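Haloalkane dehalogenase (Mycobacterium rhodesiae, PDB 4MJ3) is a haloalkane dehalogenase, hydrolysing carbon–halogen bonds of haloalkanes to release the corresponding alcohol and halide ion. Local coordinates at residues V24-G29 against V102-A107; S57-Y62 against A76-L81; A163-S168 against F212-P217. All coordinates share one frame; numbering follows the deposited sequence.

Contact 1: V24-G29 against V102-A107; sequences VEVDSG and VDWMWA
V26 and W104 meet at about a right angle, where helix 98-112 of the alpha/beta-hydrolase fold packs on the outermost strand of the central sheet, 22-27. The short axes of strand 24-27 and helix 102-107 come within 8.2 Å of each other and run in roughly opposing directions, 140° apart. V26 points its side chain at the helix and divides its two methyls between neighbouring turns. CG1 goes to A107, whose CB sits 3.6 Å away, and the branch carbon CB of V26 is itself 3.9 Å from that same A107 methyl. CG2 is placed between the backbone N and the carbonyl carbon, and from there it reaches CD1 of the W104 indole at 4.0 Å, approaching obliquely.

W104 leaves the helix to one side of the strand, but its indole swings back to it: CG stands anti to the carbonyl carbon, chi1 -72°, which carries the pyrrole edge over to the end of the strand. L34 of strand 33-41, whose backbone is hydrogen-bonded to that of V26, also touches the indole, and H101 meets it edge-to-face. After D27 the chain leaves the strand at S28 and turns back toward strand 33-41, with S28 OG bonded to D30 OD1 and to G32 N. The backbone carbonyls of D27 and S28 come to the indole edge close to its plane. CD1 of W104 lies 3.4 Å from D27 O. The turn is clipped to the helix by a hydrogen bond from W104 NE1 to S28 O, 3.2 Å long; S28 O stays close to the plane of the indole, whereas NE1 stands well above the plane of the carbonyl, 56° out of it.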
loop_
_atom_site.group_PDB
_atom_site.type_symbol
_atom_site.label_atom_id
_atom_site.label_comp_id
_atom_site.label_asym_id
_atom_site.label_seq_id
_atom_site.Cartn_x
_atom_site.Cartn_y
_atom_site.Cartn_z
ATOM N N VAL A 24 15.270 3.151 7.236
ATOM C CA VAL A 24 15.642 4.535 6.977
ATOM C C VAL A 24 15.001 5.414 8.043
ATOM O O VAL A 24 14.001 5.032 8.646
ATOM C CB VAL A 24 15.180 5.020 5.574
ATOM C CG1 VAL A 24 16.011 4.379 4.469
ATOM C CG2 VAL A 24 13.684 4.784 5.363
ATOM N N GLU A 25 15.547 6.599 8.237
ATOM C CA GLU A 25 14.972 7.561 9.179
ATOM C C GLU A 25 14.412 8.744 8.422
ATOM O O GLU A 25 15.021 9.203 7.462
ATOM C CB GLU A 25 16.037 7.986 10.161
ATOM C CG GLU A 25 16.653 6.763 10.812
ATOM C CD GLU A 25 17.062 6.987 12.239
ATOM O OE1 GLU A 25 17.804 7.955 12.494
ATOM O OE2 GLU A 25 16.641 6.175 13.087
ATOM N N VAL A 26 13.252 9.215 8.859
ATOM C CA VAL A 26 12.593 10.370 8.260
ATOM C C VAL A 26 12.180 11.339 9.354
ATOM O O VAL A 26 12.038 10.949 10.501
ATOM C CB VAL A 26 11.369 9.960 7.416
ATOM C CG1 VAL A 26 11.791 8.990 6.305
ATOM C CG2 VAL A 26 10.294 9.300 8.257
ATOM N N ASP A 27 11.977 12.598 8.978
ATOM C CA ASP A 27 11.489 13.610 9.898
ATOM C C ASP A 27 10.076 13.257 10.361
ATOM O O ASP A 27 9.230 12.869 9.562
ATOM C CB ASP A 27 11.450 14.972 9.206
ATOM C CG ASP A 27 12.814 15.570 9.000
ATOM O OD1 ASP A 27 13.795 15.104 9.603
ATOM O OD2 ASP A 27 12.901 16.555 8.231
ATOM N N SER A 28 9.829 13.395 11.658
ATOM C CA SER A 28 8.505 13.125 12.200
ATOM C C SER A 28 7.486 14.153 11.763
ATOM O O SER A 28 6.300 13.830 11.636
ATOM C CB SER A 28 8.541 13.099 13.727
ATOM O OG SER A 28 8.761 14.408 14.240
ATOM N N GLY A 29 7.954 15.381 11.522
ATOM C CA GLY A 29 7.085 16.499 11.191
ATOM C C GLY A 29 6.953 17.506 12.308
ATOM O O GLY A 29 6.456 18.604 12.089
ATOM N N VAL A 102 1.828 10.758 3.102
ATOM C CA VAL A 102 2.421 11.137 1.827
ATOM C C VAL A 102 3.839 11.651 2.054
ATOM O O VAL A 102 4.772 11.226 1.354
ATOM C CB VAL A 102 1.530 12.165 1.105
ATOM C CG1 VAL A 102 2.272 12.880 -0.019
ATOM C CG2 VAL A 102 0.283 11.469 0.576
ATOM N N ASP A 103 4.009 12.551 3.023
ATOM C CA ASP A 103 5.328 13.136 3.285
ATOM C C ASP A 103 6.311 12.085 3.825
ATOM O O ASP A 103 7.505 12.049 3.440
ATOM C CB ASP A 103 5.233 14.331 4.240
ATOM C CG ASP A 103 4.556 15.554 3.600
ATOM O OD1 ASP A 103 4.489 15.623 2.354
ATOM O OD2 ASP A 103 4.048 16.408 4.349
ATOM N N TRP A 104 5.829 11.235 4.712
ATOM C CA TRP A 104 6.681 10.170 5.268
ATOM C C TRP A 104 7.115 9.179 4.195
ATOM O O TRP A 104 8.295 8.830 4.086
ATOM C CB TRP A 104 5.952 9.421 6.384
ATOM C CG TRP A 104 5.790 10.177 7.655
ATOM C CD1 TRP A 104 6.671 11.047 8.215
ATOM C CD2 TRP A 104 4.676 10.086 8.555
ATOM N NE1 TRP A 104 6.177 11.498 9.426
ATOM C CE2 TRP A 104 4.962 10.921 9.662
ATOM C CE3 TRP A 104 3.491 9.347 8.556
ATOM C CZ2 TRP A 104 4.083 11.058 10.742
ATOM C CZ3 TRP A 104 2.623 9.472 9.629
ATOM C CH2 TRP A 104 2.912 10.344 10.699
HETATM N N MSE A 105 6.184 8.756 3.351
HETATM C CA MSE A 105 6.525 7.808 2.288
HETATM C C MSE A 105 7.476 8.403 1.263
HETATM O O MSE A 105 8.423 7.728 0.822
HETATM C CB MSE A 105 5.250 7.277 1.630
HETATM C CG MSE A 105 5.509 6.297 0.492
HETATM SE SE MSE A 105 6.608 4.740 1.035
HETATM C CE MSE A 105 5.337 3.813 2.187
ATOM N N TRP A 106 7.234 9.650 0.860
ATOM C CA TRP A 106 8.136 10.313 -0.070
ATOM C C TRP A 106 9.526 10.415 0.531
ATOM O O TRP A 106 10.498 10.121 -0.147
ATOM C CB TRP A 106 7.635 11.697 -0.485
ATOM C CG TRP A 106 8.497 12.305 -1.509
ATOM C CD1 TRP A 106 9.236 13.436 -1.378
ATOM C CD2 TRP A 106 8.758 11.805 -2.835
ATOM N NE1 TRP A 106 9.917 13.684 -2.538
ATOM C CE2 TRP A 106 9.648 12.706 -3.448
ATOM C CE3 TRP A 106 8.314 10.705 -3.561
ATOM C CZ2 TRP A 106 10.107 12.533 -4.750
ATOM C CZ3 TRP A 106 8.769 10.537 -4.865
ATOM C CH2 TRP A 106 9.651 11.430 -5.438
ATOM N N ALA A 107 9.613 10.795 1.808
ATOM C CA ALA A 107 10.909 10.882 2.472
ATOM C C ALA A 107 11.647 9.539 2.489
ATOM O O ALA A 107 12.854 9.503 2.271
ATOM C CB ALA A 107 10.752 11.415 3.870
#

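Contact 2: S57-Y62 against A76-L81; sequences SWSYLY and AVAIDL
D80 OD1 takes two hydrogen bonds from one residue, S59. The backbone N of S59 gives the first at 2.8 Å, meeting D80 OD1 nearly in line with its C-O bond. The hydroxyl gives the second, S59 OG to D80 OD1 at 2.6 Å, from 36° above the carboxylate plane. The two donors come from opposite faces of that plane, so the oxygen is gripped between them. S59 OG is set anti to its own carbonyl carbon, chi1 -67°, which keeps the hydroxyl on the same side as the backbone N and lets both serve one acceptor. The other oxygen, D80 OD2, is held by H37 ND1 and R86 N, and the whole carboxylate is thereby fixed.

D80 follows strand 75-79 of the alpha/beta-hydrolase sheet, and S59 starts a 3-10 turn shortly after H53 and G54, the beginning of the HGxP signature whose loop helps form the oxyanion hole in relatives. W58 lies alongside D80, pointing the same way, its ring plane 76° from the carboxylate plane. Its CE3 is 3.4 Å from D80 OD2, while its NE1 bonds A195 O in helix 190-197. Two residues before D80, on the strand, A78 CB closes on the serine, 3.8 Å from S59 CB and 3.5 Å from S59 OG.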
loop_
_atom_site.group_PDB
_atom_site.type_symbol
_atom_site.label_atom_id
_atom_site.label_comp_id
_atom_site.label_asym_id
_atom_site.label_seq_id
_atom_site.Cartn_x
_atom_site.Cartn_y
_atom_site.Cartn_z
ATOM N N SER A 57 -2.253 -3.783 6.964
ATOM C CA SER A 57 -1.262 -4.818 6.631
ATOM C C SER A 57 0.151 -4.264 6.788
ATOM O O SER A 57 0.365 -3.265 7.493
ATOM C CB SER A 57 -1.530 -5.339 5.225
ATOM O OG SER A 57 -1.308 -4.342 4.254
ATOM N N TRP A 58 1.128 -4.985 6.239
ATOM C CA TRP A 58 2.489 -4.482 6.117
ATOM C C TRP A 58 3.174 -5.247 5.002
ATOM O O TRP A 58 2.493 -5.973 4.259
ATOM C CB TRP A 58 3.251 -4.544 7.446
ATOM C CG TRP A 58 3.458 -5.876 8.116
ATOM C CD1 TRP A 58 2.514 -6.642 8.745
ATOM C CD2 TRP A 58 4.719 -6.551 8.327
ATOM N NE1 TRP A 58 3.117 -7.770 9.300
ATOM C CE2 TRP A 58 4.454 -7.727 9.047
ATOM C CE3 TRP A 58 6.050 -6.258 7.983
ATOM C CZ2 TRP A 58 5.469 -8.605 9.437
ATOM C CZ3 TRP A 58 7.051 -7.147 8.342
ATOM C CH2 TRP A 58 6.760 -8.282 9.081
ATOM N N SER A 59 4.491 -5.080 4.853
ATOM C CA SER A 59 5.218 -5.672 3.713
ATOM C C SER A 59 5.164 -7.201 3.647
ATOM O O SER A 59 5.364 -7.789 2.585
ATOM C CB SER A 59 6.658 -5.182 3.698
ATOM O OG SER A 59 6.674 -3.784 3.406
ATOM N N TYR A 60 4.805 -7.835 4.762
ATOM C CA TYR A 60 4.498 -9.258 4.813
ATOM C C TYR A 60 3.495 -9.681 3.741
ATOM O O TYR A 60 3.585 -10.791 3.205
ATOM C CB TYR A 60 3.994 -9.664 6.192
ATOM C CG TYR A 60 3.973 -11.138 6.433
ATOM C CD1 TYR A 60 5.154 -11.808 6.698
ATOM C CD2 TYR A 60 2.788 -11.878 6.392
ATOM C CE1 TYR A 60 5.168 -13.168 6.945
ATOM C CE2 TYR A 60 2.793 -13.238 6.638
ATOM C CZ TYR A 60 3.987 -13.884 6.895
ATOM O OH TYR A 60 4.035 -15.237 7.138
ATOM N N LEU A 61 2.551 -8.792 3.435
ATOM C CA LEU A 61 1.552 -9.011 2.379
ATOM C C LEU A 61 2.141 -9.320 1.002
ATOM O O LEU A 61 1.504 -9.993 0.196
ATOM C CB LEU A 61 0.646 -7.769 2.294
ATOM C CG LEU A 61 -0.487 -7.748 1.268
ATOM C CD1 LEU A 61 -1.436 -8.917 1.494
ATOM C CD2 LEU A 61 -1.214 -6.414 1.383
ATOM N N TYR A 62 3.362 -8.829 0.740
ATOM C CA TYR A 62 4.019 -8.981 -0.551
ATOM C C TYR A 62 4.946 -10.205 -0.610
ATOM O O TYR A 62 5.641 -10.406 -1.617
ATOM C CB TYR A 62 4.765 -7.702 -0.919
ATOM C CG TYR A 62 3.814 -6.654 -1.397
ATOM C CD1 TYR A 62 3.180 -6.784 -2.612
ATOM C CD2 TYR A 62 3.494 -5.555 -0.597
ATOM C CE1 TYR A 62 2.275 -5.841 -3.053
ATOM C CE2 TYR A 62 2.607 -4.595 -1.040
ATOM C CZ TYR A 62 1.973 -4.759 -2.261
ATOM O OH TYR A 62 1.064 -3.818 -2.743
ATOM N N ALA A 76 12.979 -5.735 -6.009
ATOM C CA ALA A 76 11.754 -5.542 -5.277
ATOM C C ALA A 76 12.041 -4.768 -3.990
ATOM O O ALA A 76 12.842 -5.194 -3.160
ATOM C CB ALA A 76 11.115 -6.884 -4.954
ATOM N N VAL A 77 11.346 -3.650 -3.833
ATOM C CA VAL A 77 11.450 -2.837 -2.649
ATOM C C VAL A 77 10.050 -2.692 -2.060
ATOM O O VAL A 77 9.107 -2.367 -2.779
ATOM C CB VAL A 77 12.048 -1.462 -2.989
ATOM C CG1 VAL A 77 12.136 -0.603 -1.748
ATOM C CG2 VAL A 77 13.414 -1.657 -3.636
ATOM N N ALA A 78 9.901 -2.998 -0.773
ATOM C CA ALA A 78 8.606 -2.891 -0.099
ATOM C C ALA A 78 8.807 -2.079 1.173
ATOM O O ALA A 78 9.739 -2.346 1.938
ATOM C CB ALA A 78 8.060 -4.272 0.245
ATOM N N ILE A 79 7.952 -1.086 1.405
ATOM C CA ILE A 79 8.166 -0.177 2.529
ATOM C C ILE A 79 6.956 -0.234 3.460
ATOM O O ILE A 79 5.839 -0.146 2.997
ATOM C CB ILE A 79 8.352 1.273 2.012
ATOM C CG1 ILE A 79 9.542 1.359 1.054
ATOM C CG2 ILE A 79 8.514 2.245 3.181
ATOM C CD1 ILE A 79 9.727 2.710 0.406
ATOM N N ASP A 80 7.200 -0.333 4.764
ATOM C CA ASP A 80 6.133 -0.293 5.751
ATOM C C ASP A 80 5.737 1.151 6.101
ATOM O O ASP A 80 6.562 1.963 6.503
ATOM C CB ASP A 80 6.538 -0.990 7.053
ATOM C CG ASP A 80 6.677 -2.502 6.925
ATOM O OD1 ASP A 80 6.205 -3.120 5.923
ATOM O OD2 ASP A 80 7.300 -3.085 7.846
ATOM N N LEU A 81 4.461 1.445 5.972
ATOM C CA LEU A 81 3.921 2.750 6.365
ATOM C C LEU A 81 4.174 3.006 7.849
ATOM O O LEU A 81 4.157 2.092 8.650
ATOM C CB LEU A 81 2.424 2.795 6.089
ATOM C CG LEU A 81 1.966 2.710 4.627
ATOM C CD1 LEU A 81 0.477 2.429 4.536
ATOM C CD2 LEU A 81 2.313 3.982 3.899
#

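Contact 3: A163-S168 against F212-P217; sequences AWQKFS and FPMLVP
In the helical cap that haloalkane dehalogenases insert into the alpha/beta-hydrolase fold, helix 159-170 is tied to the loop after helix 207-211 by Q165, S168 and W164, all gathered round P213. Q165 makes the polar link. Its CG is anti to the backbone N, chi1 -170°, and the chain stays extended beyond it, a reach that brings the amide to the loop backbone. NE2 donates to P213 O at 2.9 Å with an almost straight N-H···O angle of 172°. The oxygen lies in the plane of the Q165 amide, but NE2 approaches from above the carbonyl plane, 42° out of it. The curled side chain of M214, a selenomethionine, crosses Q165 at about a right angle and rests its selenium 4.0 Å from both Q165 NE2 and Q165 CG.

The proline ring itself is pressed against the helix. Its CG comes toward W164, 3.7 Å from CZ2, and the two side chains cross obliquely. W164 is steadied on one face by S168 CB, one turn further along. E55, from the main domain, touches both W164 and P213, which places this contact where the cap meets the body of the enzyme. F212, just before the proline, sends its ring the other way, to stack with W124 and H101.

S168 completes the set. Its hydroxyl turns back to the helix and donates to Q165 O, one turn earlier, at 2.6 Å, a bond that fixes the rotation of the hydroxyl. The same hydroxyl oxygen also packs against the loop: S168 OG lies 3.3 Å from P213 CG.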
loop_
_atom_site.group_PDB
_atom_site.type_symbol
_atom_site.label_atom_id
_atom_site.label_comp_id
_atom_site.label_asym_id
_atom_site.label_seq_id
_atom_site.Cartn_x
_atom_site.Cartn_y
_atom_site.Cartn_z
ATOM N N ALA A 163 -19.187 0.110 5.432
ATOM C CA ALA A 163 -19.338 -0.993 6.394
ATOM C C ALA A 163 -17.994 -1.313 7.047
ATOM O O ALA A 163 -17.910 -1.541 8.264
ATOM C CB ALA A 163 -19.883 -2.219 5.692
ATOM N N TRP A 164 -16.945 -1.324 6.239
ATOM C CA TRP A 164 -15.578 -1.507 6.759
ATOM C C TRP A 164 -15.227 -0.356 7.706
ATOM O O TRP A 164 -14.750 -0.573 8.831
ATOM C CB TRP A 164 -14.538 -1.650 5.630
ATOM C CG TRP A 164 -13.178 -1.173 6.050
ATOM C CD1 TRP A 164 -12.548 -0.042 5.612
ATOM C CD2 TRP A 164 -12.357 -1.709 7.083
ATOM N NE1 TRP A 164 -11.345 0.102 6.241
ATOM C CE2 TRP A 164 -11.216 -0.892 7.173
ATOM C CE3 TRP A 164 -12.446 -2.840 7.925
ATOM C CZ2 TRP A 164 -10.197 -1.137 8.089
ATOM C CZ3 TRP A 164 -11.435 -3.073 8.827
ATOM C CH2 TRP A 164 -10.324 -2.240 8.896
ATOM N N GLN A 165 -15.490 0.875 7.278
ATOM C CA GLN A 165 -15.150 2.027 8.100
ATOM C C GLN A 165 -15.800 1.933 9.483
ATOM O O GLN A 165 -15.133 2.096 10.523
ATOM C CB GLN A 165 -15.559 3.334 7.398
ATOM C CG GLN A 165 -15.011 4.566 8.094
ATOM C CD GLN A 165 -15.579 5.842 7.519
ATOM O OE1 GLN A 165 -16.800 6.033 7.504
ATOM N NE2 GLN A 165 -14.710 6.725 7.054
ATOM N N LYS A 166 -17.098 1.671 9.513
ATOM C CA LYS A 166 -17.841 1.524 10.768
ATOM C C LYS A 166 -17.259 0.416 11.656
ATOM O O LYS A 166 -17.006 0.627 12.850
ATOM C CB LYS A 166 -19.326 1.283 10.465
ATOM C CG LYS A 166 -20.230 1.241 11.685
ATOM C CD LYS A 166 -21.666 1.027 11.238
ATOM C CE LYS A 166 -22.649 1.057 12.378
ATOM N NZ LYS A 166 -22.677 -0.271 13.033
ATOM N N PHE A 167 -17.007 -0.758 11.077
ATOM C CA PHE A 167 -16.393 -1.863 11.833
ATOM C C PHE A 167 -15.063 -1.437 12.446
ATOM O O PHE A 167 -14.776 -1.726 13.633
ATOM C CB PHE A 167 -16.202 -3.084 10.948
ATOM C CG PHE A 167 -15.397 -4.166 11.600
ATOM C CD1 PHE A 167 -15.992 -5.061 12.478
ATOM C CD2 PHE A 167 -14.033 -4.232 11.405
ATOM C CE1 PHE A 167 -15.242 -6.033 13.111
ATOM C CE2 PHE A 167 -13.277 -5.213 12.032
ATOM C CZ PHE A 167 -13.887 -6.094 12.905
ATOM N N SER A 168 -14.254 -0.727 11.654
ATOM C CA SER A 168 -12.898 -0.384 12.094
ATOM C C SER A 168 -12.908 0.490 13.341
ATOM O O SER A 168 -11.974 0.442 14.145
ATOM C CB SER A 168 -12.113 0.295 10.983
ATOM O OG SER A 168 -12.556 1.637 10.816
ATOM N N PHE A 212 -6.693 5.154 9.999
ATOM C CA PHE A 212 -6.676 5.127 8.533
ATOM C C PHE A 212 -8.039 5.247 7.868
ATOM O O PHE A 212 -8.218 6.057 6.958
ATOM C CB PHE A 212 -5.973 3.888 7.950
ATOM C CG PHE A 212 -4.684 4.202 7.220
ATOM C CD1 PHE A 212 -4.526 5.395 6.519
ATOM C CD2 PHE A 212 -3.667 3.269 7.177
ATOM C CE1 PHE A 212 -3.354 5.669 5.854
ATOM C CE2 PHE A 212 -2.482 3.549 6.544
ATOM C CZ PHE A 212 -2.333 4.739 5.844
ATOM N N PRO A 213 -9.016 4.471 8.329
ATOM C CA PRO A 213 -10.317 4.535 7.649
ATOM C C PRO A 213 -11.010 5.901 7.762
ATOM O O PRO A 213 -11.853 6.238 6.913
ATOM C CB PRO A 213 -11.131 3.451 8.361
ATOM C CG PRO A 213 -10.092 2.497 8.847
ATOM C CD PRO A 213 -8.997 3.392 9.335
HETATM N N MSE A 214 -10.670 6.684 8.782
HETATM C CA MSE A 214 -11.213 8.049 8.930
HETATM C C MSE A 214 -10.522 9.045 8.033
HETATM O O MSE A 214 -11.012 10.161 7.854
HETATM C CB MSE A 214 -11.124 8.540 10.380
HETATM C CG MSE A 214 -11.801 7.606 11.385
HETATM SE SE MSE A 214 -13.634 7.080 10.840
HETATM C CE MSE A 214 -14.465 8.871 10.857
ATOM N N LEU A 215 -9.398 8.666 7.435
ATOM C CA LEU A 215 -8.642 9.548 6.538
ATOM C C LEU A 215 -9.078 9.438 5.085
ATOM O O LEU A 215 -8.607 10.194 4.250
ATOM C CB LEU A 215 -7.132 9.256 6.642
ATOM C CG LEU A 215 -6.521 9.455 8.042
ATOM C CD1 LEU A 215 -5.038 9.137 7.989
ATOM C CD2 LEU A 215 -6.744 10.870 8.557
ATOM N N VAL A 216 -9.933 8.471 4.773
ATOM C CA VAL A 216 -10.376 8.270 3.392
ATOM C C VAL A 216 -11.332 9.420 3.047
ATOM O O VAL A 216 -12.333 9.602 3.716
ATOM C CB VAL A 216 -11.112 6.935 3.197
ATOM C CG1 VAL A 216 -11.627 6.820 1.749
ATOM C CG2 VAL A 216 -10.201 5.769 3.521
ATOM N N PRO A 217 -10.997 10.210 2.019
ATOM C CA PRO A 217 -11.912 11.302 1.711
ATOM C C PRO A 217 -13.245 10.829 1.157
ATOM O O PRO A 217 -13.278 10.122 0.146
ATOM C CB PRO A 217 -11.155 12.111 0.665
ATOM C CG PRO A 217 -9.728 11.770 0.882
ATOM C CD PRO A 217 -9.740 10.321 1.271
#

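Overall arrangement
Contact 2 is nested in the chain loop that contact 1 closes, and contact 3 follows both. Contacts 1 and 2 reach the same seven-stranded sheet, at edge strand 22-27 and at strand 75-79, with centres 16 Å apart. Helix 98-112 joins them: M105 CE packs on L81 CD2 at 3.5 Å, and on I79. Contact 3 belongs to the cap, about 21 Å between centres from contact 2 and 23 Å from contact 1. Even so, its segment 212-217 meets contact 2 where L81 CD1 touches F212 CE2 at 3.7 Å. Apolar contacts through I79, M105, L81 and F212 thus connect the sheet to the start of the cap loop, near the boundary where the active site of such enzymes lies.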